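Local coordinates for protein Abbfa_003403 (Acinetobacter baumannii, PDB 4ZXH) that is a four-domain nonribosomal peptide synthetase with condensation, adenylation, peptidyl carrier and thioesterase domains, probably activating an amino acid, condensing it and releasing the product, at residues P1052-E1057 with Q1097-I1102; I980-T985 with N1016-A1021; G550-G555 with L616-I621; H526-G531 with P579-T584. All coordinates share one frame; numbering follows the deposited sequence.

Contact 1 (P1052-E1057 with Q1097-I1102); sequences PSIVIE and QSPGLI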
loop_
_atom_site.group_PDB
_atom_site.type_symbol
_atom_site.label_atom_id
_atom_site.label_comp_id
_atom_site.label_asym_id
_atom_site.label_seq_id
_atom_site.Cartn_x
_atom_site.Cartn_y
_atom_site.Cartn_z
ATOM N N PRO A 1052 -29.071 -5.421 16.827
ATOM C CA PRO A 1052 -29.349 -3.985 16.957
ATOM C C PRO A 1052 -30.564 -3.717 17.832
ATOM O O PRO A 1052 -31.513 -4.499 17.845
ATOM C CB PRO A 1052 -29.620 -3.542 15.517
ATOM C CG PRO A 1052 -28.977 -4.580 14.670
ATOM C CD PRO A 1052 -29.135 -5.863 15.425
ATOM N N SER A 1053 -30.526 -2.623 18.575
ATOM C CA SER A 1053 -31.712 -2.150 19.264
ATOM C C SER A 1053 -32.736 -1.632 18.227
ATOM O O SER A 1053 -32.366 -1.210 17.125
ATOM C CB SER A 1053 -31.329 -1.061 20.276
ATOM O OG SER A 1053 -32.480 -0.472 20.868
ATOM N N ILE A 1054 -34.019 -1.669 18.563
ATOM C CA ILE A 1054 -35.028 -1.110 17.668
ATOM C C ILE A 1054 -35.170 0.399 17.852
ATOM O O ILE A 1054 -35.930 1.050 17.137
ATOM C CB ILE A 1054 -36.403 -1.782 17.860
ATOM C CG1 ILE A 1054 -37.035 -1.401 19.199
ATOM C CG2 ILE A 1054 -36.291 -3.297 17.712
ATOM C CD1 ILE A 1054 -38.370 -2.075 19.415
ATOM N N VAL A 1055 -34.422 0.950 18.800
ATOM C CA VAL A 1055 -34.329 2.400 18.974
ATOM C C VAL A 1055 -33.018 2.943 18.415
ATOM O O VAL A 1055 -31.926 2.473 18.765
ATOM C CB VAL A 1055 -34.421 2.822 20.457
ATOM C CG1 VAL A 1055 -34.329 4.330 20.561
ATOM C CG2 VAL A 1055 -35.706 2.318 21.102
ATOM N N ILE A 1056 -33.142 3.931 17.537
ATOM C CA ILE A 1056 -31.994 4.639 16.971
ATOM C C ILE A 1056 -32.069 6.080 17.455
ATOM O O ILE A 1056 -33.108 6.733 17.314
ATOM C CB ILE A 1056 -31.978 4.545 15.404
ATOM C CG1 ILE A 1056 -30.854 5.365 14.788
ATOM C CG2 ILE A 1056 -33.269 4.998 14.832
ATOM C CD1 ILE A 1056 -29.521 5.112 15.423
ATOM N N GLU A 1057 -31.004 6.576 18.077
ATOM C CA GLU A 1057 -31.034 7.967 18.522
ATOM C C GLU A 1057 -30.453 8.871 17.434
ATOM O O GLU A 1057 -29.248 8.879 17.220
ATOM C CB GLU A 1057 -30.288 8.143 19.845
ATOM C CG GLU A 1057 -30.390 9.558 20.440
ATOM C CD GLU A 1057 -30.098 9.618 21.949
ATOM O OE1 GLU A 1057 -30.678 8.824 22.727
ATOM O OE2 GLU A 1057 -29.249 10.440 22.354
ATOM N N GLN A 1097 -37.535 1.435 14.724
ATOM C CA GLN A 1097 -37.764 0.504 13.625
ATOM C C GLN A 1097 -38.462 -0.773 14.139
ATOM O O GLN A 1097 -38.422 -1.081 15.324
ATOM C CB GLN A 1097 -36.438 0.151 12.950
ATOM C CG GLN A 1097 -35.553 -0.691 13.821
ATOM C CD GLN A 1097 -34.204 -0.907 13.209
ATOM O OE1 GLN A 1097 -33.987 -0.621 12.027
ATOM N NE2 GLN A 1097 -33.266 -1.381 14.018
ATOM N N SER A 1098 -39.092 -1.523 13.251
ATOM C CA SER A 1098 -39.721 -2.777 13.663
ATOM C C SER A 1098 -38.705 -3.893 13.944
ATOM O O SER A 1098 -37.725 -4.062 13.210
ATOM C CB SER A 1098 -40.713 -3.229 12.589
ATOM O OG SER A 1098 -41.173 -4.537 12.838
ATOM N N PRO A 1099 -38.938 -4.665 15.007
ATOM C CA PRO A 1099 -38.139 -5.878 15.260
ATOM C C PRO A 1099 -38.112 -6.811 14.036
ATOM O O PRO A 1099 -37.150 -7.540 13.800
ATOM C CB PRO A 1099 -38.868 -6.553 16.430
ATOM C CG PRO A 1099 -39.605 -5.454 17.118
ATOM C CD PRO A 1099 -39.971 -4.449 16.034
ATOM N N GLY A 1100 -39.179 -6.768 13.249
ATOM C CA GLY A 1100 -39.249 -7.572 12.051
ATOM C C GLY A 1100 -38.080 -7.392 11.086
ATOM O O GLY A 1100 -37.812 -8.289 10.275
ATOM N N LEU A 1101 -37.395 -6.246 11.150
ATOM C CA LEU A 1101 -36.295 -5.986 10.225
ATOM C C LEU A 1101 -35.021 -6.726 10.625
ATOM O O LEU A 1101 -34.099 -6.845 9.815
ATOM C CB LEU A 1101 -35.994 -4.495 10.125
ATOM C CG LEU A 1101 -37.009 -3.537 9.489
ATOM C CD1 LEU A 1101 -36.389 -2.138 9.273
ATOM C CD2 LEU A 1101 -37.623 -4.086 8.198
ATOM N N ILE A 1102 -34.978 -7.238 11.859
ATOM C CA ILE A 1102 -33.769 -7.871 12.381
ATOM C C ILE A 1102 -33.935 -9.356 12.736
ATOM O O ILE A 1102 -33.000 -10.144 12.590
ATOM C CB ILE A 1102 -33.267 -7.117 13.615
ATOM C CG1 ILE A 1102 -32.934 -5.668 13.240
ATOM C CG2 ILE A 1102 -32.061 -7.806 14.212
ATOM C CD1 ILE A 1102 -34.012 -4.673 13.622
#
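Gln1097 holds on to 1052-1057 at both ends of its residue, and this is the firm part of the contact. Its backbone N gives a hydrogen bond to Ile1054 O at 2.9 Å; the N lies in the plane of that carbonyl, although the bond is bent at the hydrogen (140°). The side chain sets off with CG between its own backbone N and carbonyl carbon (chi1 69°) and then runs extended, which brings the amide back beside the partner chain. There NE2 donates a weak bond to Ser1053 O at 3.2 Å. Two successive carbonyls are thus taken by two nitrogens of one residue. The bend that offers them is itself secured by an ST turn, in which Ser1053 OG accepts from Val1055 N at 3.2 Å. Farther along, the branch methyl of Ile1054 reaches the ring of Pro1099, CG2 to CG, at 4.0 Å, the two side chains lying at a slant to each other.

The other end is much looser. Pro1052 and Ile1102 lie antiparallel alongside each other, meeting through CD and CG2 at 3.7 Å, and Pro1052 is poorly ordered and partly exposed.

In the thioesterase, which belongs to the alpha/beta-hydrolase clan, strand 1055-1057 is an outermost strand of the sheet and pairs antiparallel with 1093-1096; the Gln1097 bond follows directly after that pairing. Helix 1111-1125 lies against Ile1054 and Pro1099, while Pro977, at the start of carrier helix 977-990, touches Gln1097.

Contact 2 (I980-T985 with N1016-A1021); sequences IELCTT and NHLKKA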
loop_
_atom_site.group_PDB
_atom_site.type_symbol
_atom_site.label_atom_id
_atom_site.label_comp_id
_atom_site.label_asym_id
_atom_site.label_seq_id
_atom_site.Cartn_x
_atom_site.Cartn_y
_atom_site.Cartn_z
ATOM N N ILE A 980 -28.132 2.747 7.974
ATOM C CA ILE A 980 -28.801 3.859 8.658
ATOM C C ILE A 980 -28.135 4.175 10.006
ATOM O O ILE A 980 -27.847 5.337 10.297
ATOM C CB ILE A 980 -30.305 3.581 8.863
ATOM C CG1 ILE A 980 -31.003 3.592 7.501
ATOM C CG2 ILE A 980 -30.921 4.625 9.764
ATOM C CD1 ILE A 980 -32.490 3.269 7.551
ATOM N N GLU A 981 -27.841 3.144 10.800
ATOM C CA GLU A 981 -27.190 3.340 12.091
ATOM C C GLU A 981 -25.756 3.891 11.965
ATOM O O GLU A 981 -25.336 4.729 12.759
ATOM C CB GLU A 981 -27.168 2.033 12.881
ATOM C CG GLU A 981 -26.480 2.154 14.230
ATOM C CD GLU A 981 -27.444 2.266 15.405
ATOM O OE1 GLU A 981 -28.496 1.581 15.389
ATOM O OE2 GLU A 981 -27.144 3.047 16.343
ATOM N N LEU A 982 -24.999 3.431 10.977
ATOM C CA LEU A 982 -23.645 3.949 10.792
ATOM C C LEU A 982 -23.663 5.394 10.291
ATOM O O LEU A 982 -22.849 6.205 10.719
ATOM C CB LEU A 982 -22.849 3.072 9.827
ATOM C CG LEU A 982 -22.608 1.638 10.310
ATOM C CD1 LEU A 982 -22.016 0.749 9.192
ATOM C CD2 LEU A 982 -21.723 1.653 11.561
ATOM N N CYS A 983 -24.588 5.728 9.396
ATOM C CA CYS A 983 -24.640 7.091 8.887
ATOM C C CYS A 983 -24.959 8.053 10.004
ATOM O O CYS A 983 -24.225 9.015 10.218
ATOM C CB CYS A 983 -25.667 7.246 7.768
ATOM S SG CYS A 983 -25.075 6.716 6.175
ATOM N N THR A 984 -26.045 7.792 10.721
ATOM C CA THR A 984 -26.369 8.598 11.891
ATOM C C THR A 984 -25.188 8.702 12.869
ATOM O O THR A 984 -24.933 9.756 13.433
ATOM C CB THR A 984 -27.574 8.035 12.607
ATOM O OG1 THR A 984 -28.697 8.176 11.744
ATOM C CG2 THR A 984 -27.853 8.823 13.832
ATOM N N THR A 985 -24.435 7.623 13.037
ATOM C CA THR A 985 -23.321 7.681 13.970
ATOM C C THR A 985 -22.178 8.528 13.405
ATOM O O THR A 985 -21.644 9.397 14.103
ATOM C CB THR A 985 -22.821 6.294 14.344
ATOM O OG1 THR A 985 -23.876 5.582 15.000
ATOM C CG2 THR A 985 -21.747 6.424 15.325
ATOM N N ASN A 1016 -16.171 2.514 20.172
ATOM C CA ASN A 1016 -16.719 2.133 21.467
ATOM C C ASN A 1016 -18.234 2.315 21.500
ATOM O O ASN A 1016 -18.945 1.569 22.175
ATOM C CB ASN A 1016 -16.030 2.911 22.586
ATOM C CG ASN A 1016 -14.721 2.257 23.021
ATOM O OD1 ASN A 1016 -14.728 1.305 23.805
ATOM N ND2 ASN A 1016 -13.597 2.741 22.488
ATOM N N HIS A 1017 -18.727 3.281 20.737
ATOM C CA HIS A 1017 -20.162 3.452 20.561
ATOM C C HIS A 1017 -20.752 2.314 19.722
ATOM O O HIS A 1017 -21.760 1.722 20.099
ATOM C CB HIS A 1017 -20.468 4.794 19.909
ATOM C CG HIS A 1017 -21.926 5.020 19.688
ATOM N ND1 HIS A 1017 -22.511 4.949 18.440
ATOM C CD2 HIS A 1017 -22.925 5.288 20.560
ATOM C CE1 HIS A 1017 -23.808 5.177 18.550
ATOM N NE2 HIS A 1017 -24.083 5.381 19.826
ATOM N N LEU A 1018 -20.122 2.006 18.588
ATOM C CA LEU A 1018 -20.600 0.929 17.716
ATOM C C LEU A 1018 -20.654 -0.434 18.421
ATOM O O LEU A 1018 -21.544 -1.234 18.132
ATOM C CB LEU A 1018 -19.728 0.830 16.467
ATOM C CG LEU A 1018 -19.961 1.988 15.508
ATOM C CD1 LEU A 1018 -19.071 1.877 14.277
ATOM C CD2 LEU A 1018 -21.449 2.063 15.128
ATOM N N LYS A 1019 -19.702 -0.699 19.321
ATOM C CA LYS A 1019 -19.740 -1.900 20.150
ATOM C C LYS A 1019 -21.047 -1.964 20.929
ATOM O O LYS A 1019 -21.715 -2.996 20.921
ATOM C CB LYS A 1019 -18.568 -1.953 21.144
ATOM C CG LYS A 1019 -17.219 -2.395 20.600
ATOM C CD LYS A 1019 -16.204 -2.484 21.754
ATOM C CE LYS A 1019 -14.768 -2.665 21.258
ATOM N NZ LYS A 1019 -13.746 -2.613 22.345
ATOM N N LYS A 1020 -21.401 -0.878 21.621
ATOM C CA LYS A 1020 -22.669 -0.837 22.356
ATOM C C LYS A 1020 -23.891 -0.993 21.430
ATOM O O LYS A 1020 -24.829 -1.732 21.741
ATOM C CB LYS A 1020 -22.803 0.464 23.150
ATOM C CG LYS A 1020 -22.281 0.390 24.569
ATOM C CD LYS A 1020 -22.663 1.635 25.367
ATOM N N ALA A 1021 -23.870 -0.306 20.293
ATOM C CA ALA A 1021 -25.033 -0.229 19.420
ATOM C C ALA A 1021 -25.360 -1.565 18.757
ATOM O O ALA A 1021 -26.511 -1.819 18.389
ATOM C CB ALA A 1021 -24.821 0.864 18.339
#
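Leu982 and Leu1018 meet through their methyls, CD2 to CD2 at 3.6 Å, with the two side chains at about a right angle. One turn along, Thr985 and His1017 approach from opposite directions: Thr985 CG2 stands 3.5 Å from His1017 ND1, oblique to the imidazole ring, and Thr985 OG1 comes within 3.6 Å of His1017 CE1. Toward the other end Glu981 lays its carboxylate alongside the methyl of Ala1021, OE2 to CB at 3.8 Å. No hydrogen bond spans the two segments; they meet by van der Waals contact.

The short helical segments run nearly antiparallel, at 147°, with their axes 11.5 Å apart. They belong to the first long helix, 977-990, and to helix 1008-1022 of the carrier domain's helical bundle; helix 1008-1022 starts at the 4'-phosphopantetheine site.

Behind the touching atoms, Thr985 is fixed by its own helix. Its OG1 donates to Glu981 O at 2.8 Å, while Thr985 N reaches the same oxygen at 3.0 Å from the opposite face of the carbonyl plane. Glu981 starts out with CG trans to its backbone N (chi1 179°) and then bends at the next torsion, which carries the carboxylate across to Ala1021. Leu1040 of helix 1037-1046 packs on both leucines, and Phe1022 touches Glu981 and Leu982.

Contact 3 (G550-G555 with L616-I621); sequences GIWAAG and LAFGDI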
loop_
_atom_site.group_PDB
_atom_site.type_symbol
_atom_site.label_atom_id
_atom_site.label_comp_id
_atom_site.label_asym_id
_atom_site.label_seq_id
_atom_site.Cartn_x
_atom_site.Cartn_y
_atom_site.Cartn_z
ATOM N N GLY A 550 23.864 -15.608 -46.462
ATOM C CA GLY A 550 24.204 -15.353 -47.855
ATOM C C GLY A 550 24.600 -13.902 -48.018
ATOM O O GLY A 550 25.637 -13.593 -48.611
ATOM N N ILE A 551 23.779 -13.013 -47.461
ATOM C CA ILE A 551 24.050 -11.582 -47.487
ATOM C C ILE A 551 25.387 -11.272 -46.820
ATOM O O ILE A 551 26.180 -10.478 -47.320
ATOM C CB ILE A 551 22.941 -10.801 -46.792
ATOM C CG1 ILE A 551 21.652 -10.878 -47.603
ATOM C CG2 ILE A 551 23.342 -9.350 -46.625
ATOM C CD1 ILE A 551 20.430 -10.538 -46.780
ATOM N N TRP A 552 25.642 -11.914 -45.690
ATOM C CA TRP A 552 26.908 -11.736 -45.011
ATOM C C TRP A 552 28.074 -12.222 -45.855
ATOM O O TRP A 552 29.130 -11.602 -45.874
ATOM C CB TRP A 552 26.905 -12.461 -43.672
ATOM C CG TRP A 552 26.135 -11.735 -42.627
ATOM C CD1 TRP A 552 25.622 -10.467 -42.709
ATOM C CD2 TRP A 552 25.778 -12.227 -41.335
ATOM N NE1 TRP A 552 24.967 -10.151 -41.546
ATOM C CE2 TRP A 552 25.051 -11.213 -40.691
ATOM C CE3 TRP A 552 25.999 -13.430 -40.669
ATOM C CZ2 TRP A 552 24.555 -11.368 -39.415
ATOM C CZ3 TRP A 552 25.495 -13.580 -39.406
ATOM C CH2 TRP A 552 24.777 -12.560 -38.796
ATOM N N ALA A 553 27.882 -13.332 -46.557
ATOM C CA ALA A 553 28.979 -13.938 -47.295
ATOM C C ALA A 553 29.363 -13.091 -48.508
ATOM O O ALA A 553 30.478 -13.196 -49.022
ATOM C CB ALA A 553 28.620 -15.337 -47.717
ATOM N N ALA A 554 28.439 -12.240 -48.944
ATOM C CA ALA A 554 28.707 -11.311 -50.035
ATOM C C ALA A 554 29.293 -10.028 -49.472
ATOM O O ALA A 554 29.486 -9.047 -50.193
ATOM C CB ALA A 554 27.439 -11.022 -50.829
ATOM N N GLY A 555 29.566 -10.046 -48.171
ATOM C CA GLY A 555 30.174 -8.924 -47.480
ATOM C C GLY A 555 29.214 -7.798 -47.141
ATOM O O GLY A 555 29.658 -6.725 -46.719
ATOM N N LEU A 616 33.877 -15.711 -50.689
ATOM C CA LEU A 616 33.039 -15.399 -49.533
ATOM C C LEU A 616 33.819 -15.017 -48.280
ATOM O O LEU A 616 34.715 -15.739 -47.825
ATOM C CB LEU A 616 32.124 -16.578 -49.214
ATOM C CG LEU A 616 31.519 -17.286 -50.428
ATOM C CD1 LEU A 616 30.670 -18.452 -49.969
ATOM C CD2 LEU A 616 30.707 -16.346 -51.327
ATOM N N ALA A 617 33.445 -13.868 -47.730
ATOM C CA ALA A 617 34.029 -13.320 -46.515
ATOM C C ALA A 617 33.082 -12.280 -45.974
ATOM O O ALA A 617 32.594 -11.452 -46.733
ATOM C CB ALA A 617 35.379 -12.700 -46.790
ATOM N N PHE A 618 32.826 -12.301 -44.673
ATOM C CA PHE A 618 31.961 -11.289 -44.078
ATOM C C PHE A 618 32.569 -9.894 -44.234
ATOM O O PHE A 618 33.773 -9.757 -44.434
ATOM C CB PHE A 618 31.698 -11.598 -42.603
ATOM C CG PHE A 618 30.800 -12.791 -42.377
ATOM C CD1 PHE A 618 30.398 -13.595 -43.433
ATOM C CD2 PHE A 618 30.344 -13.099 -41.107
ATOM C CE1 PHE A 618 29.565 -14.698 -43.226
ATOM C CE2 PHE A 618 29.505 -14.200 -40.891
ATOM C CZ PHE A 618 29.116 -15.000 -41.957
ATOM N N GLY A 619 31.726 -8.864 -44.196
ATOM C CA GLY A 619 32.187 -7.480 -44.187
ATOM C C GLY A 619 32.320 -7.005 -42.746
ATOM O O GLY A 619 32.267 -7.824 -41.818
ATOM N N ASP A 620 32.494 -5.699 -42.548
ATOM C CA ASP A 620 32.601 -5.145 -41.193
ATOM C C ASP A 620 31.241 -5.059 -40.478
ATOM O O ASP A 620 31.122 -5.437 -39.311
ATOM C CB ASP A 620 33.240 -3.757 -41.227
ATOM C CG ASP A 620 34.738 -3.800 -41.504
ATOM O OD1 ASP A 620 35.394 -4.811 -41.156
ATOM O OD2 ASP A 620 35.255 -2.812 -42.078
ATOM N N ILE A 621 30.229 -4.557 -41.180
ATOM C CA ILE A 621 28.902 -4.346 -40.611
ATOM C C ILE A 621 27.980 -5.539 -40.890
ATOM O O ILE A 621 27.872 -6.001 -42.032
ATOM C CB ILE A 621 28.253 -3.055 -41.173
ATOM C CG1 ILE A 621 29.190 -1.865 -41.007
ATOM C CG2 ILE A 621 26.955 -2.749 -40.474
ATOM C CD1 ILE A 621 29.462 -1.517 -39.570
#
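Phe618 swings CG to the side of its own backbone N, opposite the carbonyl carbon (chi1 -71°), which lays its ring against Trp552 CB; Trp552 takes the same turn (chi1 -77°), and this points the indole at that ring. Trp552 CB sits over one face of Phe618, 3.7 Å from the ring centroid, in a CH-pi contact. The indole then presents its edge to that ring, five-membered ring and phenyl centroids 5.2 Å apart and planes at 59°.

Beside the rings the two backbones run close together. Phe618 CA points its hydrogen at Trp552 O (3.4 Å), and Ala617 N gives a weak hydrogen bond to Ala553 O at 3.3 Å. Trp552 O also accepts Gly555 N at 2.8 Å, part of the Schellman motif that ends helix 543-553. Gly555, its positive-phi residue, brings its CA within 3.6 Å of Gly619 N.

This corner of the adenylation domain is closed in by other elements. Trp552 NE1 is hydrogen-bonded to Ala622 O in strand 621-627, His641 meets both aromatic rings, and Phe484 of helix 483-494 stacks on Phe618. Helix 509-525 covers Ala553 and Leu616, while helix 674-679 packs against Trp552.

Contact 4 (H526-G531 with P579-T584); sequences HGITQG and PKVILT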
loop_
_atom_site.group_PDB
_atom_site.type_symbol
_atom_site.label_atom_id
_atom_site.label_comp_id
_atom_site.label_asym_id
_atom_site.label_seq_id
_atom_site.Cartn_x
_atom_site.Cartn_y
_atom_site.Cartn_z
ATOM N N HIS A 526 24.531 -9.418 -59.234
ATOM C CA HIS A 526 23.597 -8.343 -59.505
ATOM C C HIS A 526 23.918 -7.077 -58.736
ATOM O O HIS A 526 23.024 -6.289 -58.430
ATOM C CB HIS A 526 22.180 -8.799 -59.211
ATOM C CG HIS A 526 21.778 -9.967 -60.039
ATOM N ND1 HIS A 526 21.964 -11.267 -59.624
ATOM C CD2 HIS A 526 21.317 -10.039 -61.305
ATOM C CE1 HIS A 526 21.581 -12.092 -60.582
ATOM N NE2 HIS A 526 21.190 -11.371 -61.614
ATOM N N GLY A 527 25.199 -6.887 -58.429
ATOM C CA GLY A 527 25.694 -5.575 -58.062
ATOM C C GLY A 527 26.047 -5.379 -56.606
ATOM O O GLY A 527 26.538 -4.319 -56.245
ATOM N N ILE A 528 25.804 -6.385 -55.773
ATOM C CA ILE A 528 26.096 -6.266 -54.342
ATOM C C ILE A 528 27.569 -6.442 -54.025
ATOM O O ILE A 528 28.164 -7.481 -54.296
ATOM C CB ILE A 528 25.295 -7.273 -53.502
ATOM C CG1 ILE A 528 23.800 -7.021 -53.680
ATOM C CG2 ILE A 528 25.643 -7.115 -52.041
ATOM C CD1 ILE A 528 23.439 -5.584 -53.505
ATOM N N THR A 529 28.145 -5.402 -53.439
ATOM C CA THR A 529 29.574 -5.340 -53.172
ATOM C C THR A 529 29.740 -5.238 -51.660
ATOM O O THR A 529 28.792 -4.900 -50.971
ATOM C CB THR A 529 30.237 -4.124 -53.868
ATOM O OG1 THR A 529 30.104 -2.954 -53.039
ATOM C CG2 THR A 529 29.579 -3.842 -55.212
ATOM N N GLN A 530 30.934 -5.521 -51.150
ATOM C CA GLN A 530 31.195 -5.410 -49.724
ATOM C C GLN A 530 30.770 -4.043 -49.169
ATOM O O GLN A 530 30.992 -3.000 -49.794
ATOM C CB GLN A 530 32.677 -5.666 -49.429
ATOM C CG GLN A 530 33.007 -5.597 -47.943
ATOM C CD GLN A 530 34.410 -6.069 -47.634
ATOM O OE1 GLN A 530 35.120 -6.548 -48.519
ATOM N NE2 GLN A 530 34.820 -5.936 -46.372
ATOM N N GLY A 531 30.117 -4.062 -48.010
ATOM C CA GLY A 531 29.673 -2.837 -47.382
ATOM C C GLY A 531 28.288 -2.367 -47.784
ATOM O O GLY A 531 27.767 -1.407 -47.223
ATOM N N PRO A 579 19.018 1.487 -48.908
ATOM C CA PRO A 579 19.601 0.190 -49.274
ATOM C C PRO A 579 19.859 0.029 -50.770
ATOM O O PRO A 579 19.155 0.611 -51.610
ATOM C CB PRO A 579 18.546 -0.814 -48.800
ATOM C CG PRO A 579 17.257 -0.064 -48.879
ATOM C CD PRO A 579 17.561 1.399 -48.695
ATOM N N LYS A 580 20.874 -0.763 -51.091
ATOM C CA LYS A 580 21.260 -1.012 -52.476
ATOM C C LYS A 580 20.162 -1.752 -53.205
ATOM O O LYS A 580 19.888 -1.484 -54.365
ATOM C CB LYS A 580 22.550 -1.829 -52.533
ATOM C CG LYS A 580 23.072 -2.102 -53.926
ATOM C CD LYS A 580 23.606 -0.834 -54.549
ATOM C CE LYS A 580 24.694 -1.109 -55.591
ATOM N NZ LYS A 580 26.040 -1.283 -54.954
ATOM N N VAL A 581 19.551 -2.700 -52.501
ATOM C CA VAL A 581 18.575 -3.605 -53.080
ATOM C C VAL A 581 17.670 -4.096 -51.960
ATOM O O VAL A 581 18.035 -4.006 -50.788
ATOM C CB VAL A 581 19.264 -4.805 -53.799
ATOM C CG1 VAL A 581 19.689 -5.868 -52.802
ATOM C CG2 VAL A 581 18.348 -5.416 -54.827
ATOM N N ILE A 582 16.485 -4.587 -52.313
ATOM C CA ILE A 582 15.604 -5.269 -51.353
ATOM C C ILE A 582 15.463 -6.727 -51.777
ATOM O O ILE A 582 14.956 -7.010 -52.870
ATOM C CB ILE A 582 14.203 -4.616 -51.279
ATOM C CG1 ILE A 582 14.282 -3.207 -50.673
ATOM C CG2 ILE A 582 13.241 -5.492 -50.497
ATOM C CD1 ILE A 582 13.026 -2.388 -50.901
ATOM N N LEU A 583 15.953 -7.644 -50.944
ATOM C CA LEU A 583 15.888 -9.069 -51.264
ATOM C C LEU A 583 14.607 -9.602 -50.665
ATOM O O LEU A 583 14.430 -9.585 -49.452
ATOM C CB LEU A 583 17.114 -9.828 -50.729
ATOM C CG LEU A 583 17.215 -11.348 -50.948
ATOM C CD1 LEU A 583 17.502 -11.754 -52.394
ATOM C CD2 LEU A 583 18.247 -11.950 -50.000
ATOM N N THR A 584 13.705 -10.053 -51.524
ATOM C CA THR A 584 12.365 -10.449 -51.105
ATOM C C THR A 584 11.973 -11.747 -51.810
ATOM O O THR A 584 12.800 -12.360 -52.469
ATOM C CB THR A 584 11.363 -9.339 -51.418
ATOM O OG1 THR A 584 10.038 -9.772 -51.095
ATOM C CG2 THR A 584 11.434 -8.972 -52.897
#
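Lys580 NZ is gripped from two directions: within this contact it gives a weak hydrogen bond to Gly527 O at 3.3 Å, and beyond it forms a salt bridge with Asp532 OD2. That same carboxylate oxygen accepts from Thr529 N, so Asp532 ties the lysine to the backbone of the loop. With the lysine CG pointing directly away from the backbone N (chi1 -178°), kinks at the second and fourth torsions fold the ammonium group over toward the glycine carbonyl.

The aliphatic part of the chain is used as well. Ile528 and Lys580 pass side by side, pointing opposite ways, Ile528 CD1 against Lys580 CG at 3.5 Å. The same methyl meets Val581 CG1 at 3.8 Å, there with the side chains at about a right angle.

Gly527, at positive phi, is the C-prime residue of the Schellman motif that closes helix 509-525. From it the chain turns through this loop into strand 533-537, which lies next to 581-584 in a four-stranded parallel sheet of the adenylation domain. The contact therefore sits where two neighbouring parallel strands are entered. Lys580 bonds through its backbone to Arg533, and Val581 likewise to Gly535. Val534 packs on Ile528 and Val581, placing the apolar half of the contact against the sheet, whereas Thr529 and Lys580 stay at the solvent side.

Going from the N terminus, contact 4 opens at 526-531, and contact 3 opens at 550-555 before contact 4 closes at 579-584; contact 3 closes after it, at 616-621. The two loops cross and meet where Gly555 O and Gly531 N, 3.0 Å apart, probably form a hydrogen bond. In the adenylation domain, contact 3 joins the end of helix 543-553 to the loop before strand 621-627, contact 4 the loop after helix 509-525 to strand 581-584. Contact 2 closes a loop within the carrier domain before contact 1 opens and closes one at the start of the thioesterase. These two touch through Glu981 and Ile1056, joining carrier to thioesterase. The pairs lie on opposite sides of the chain's centre.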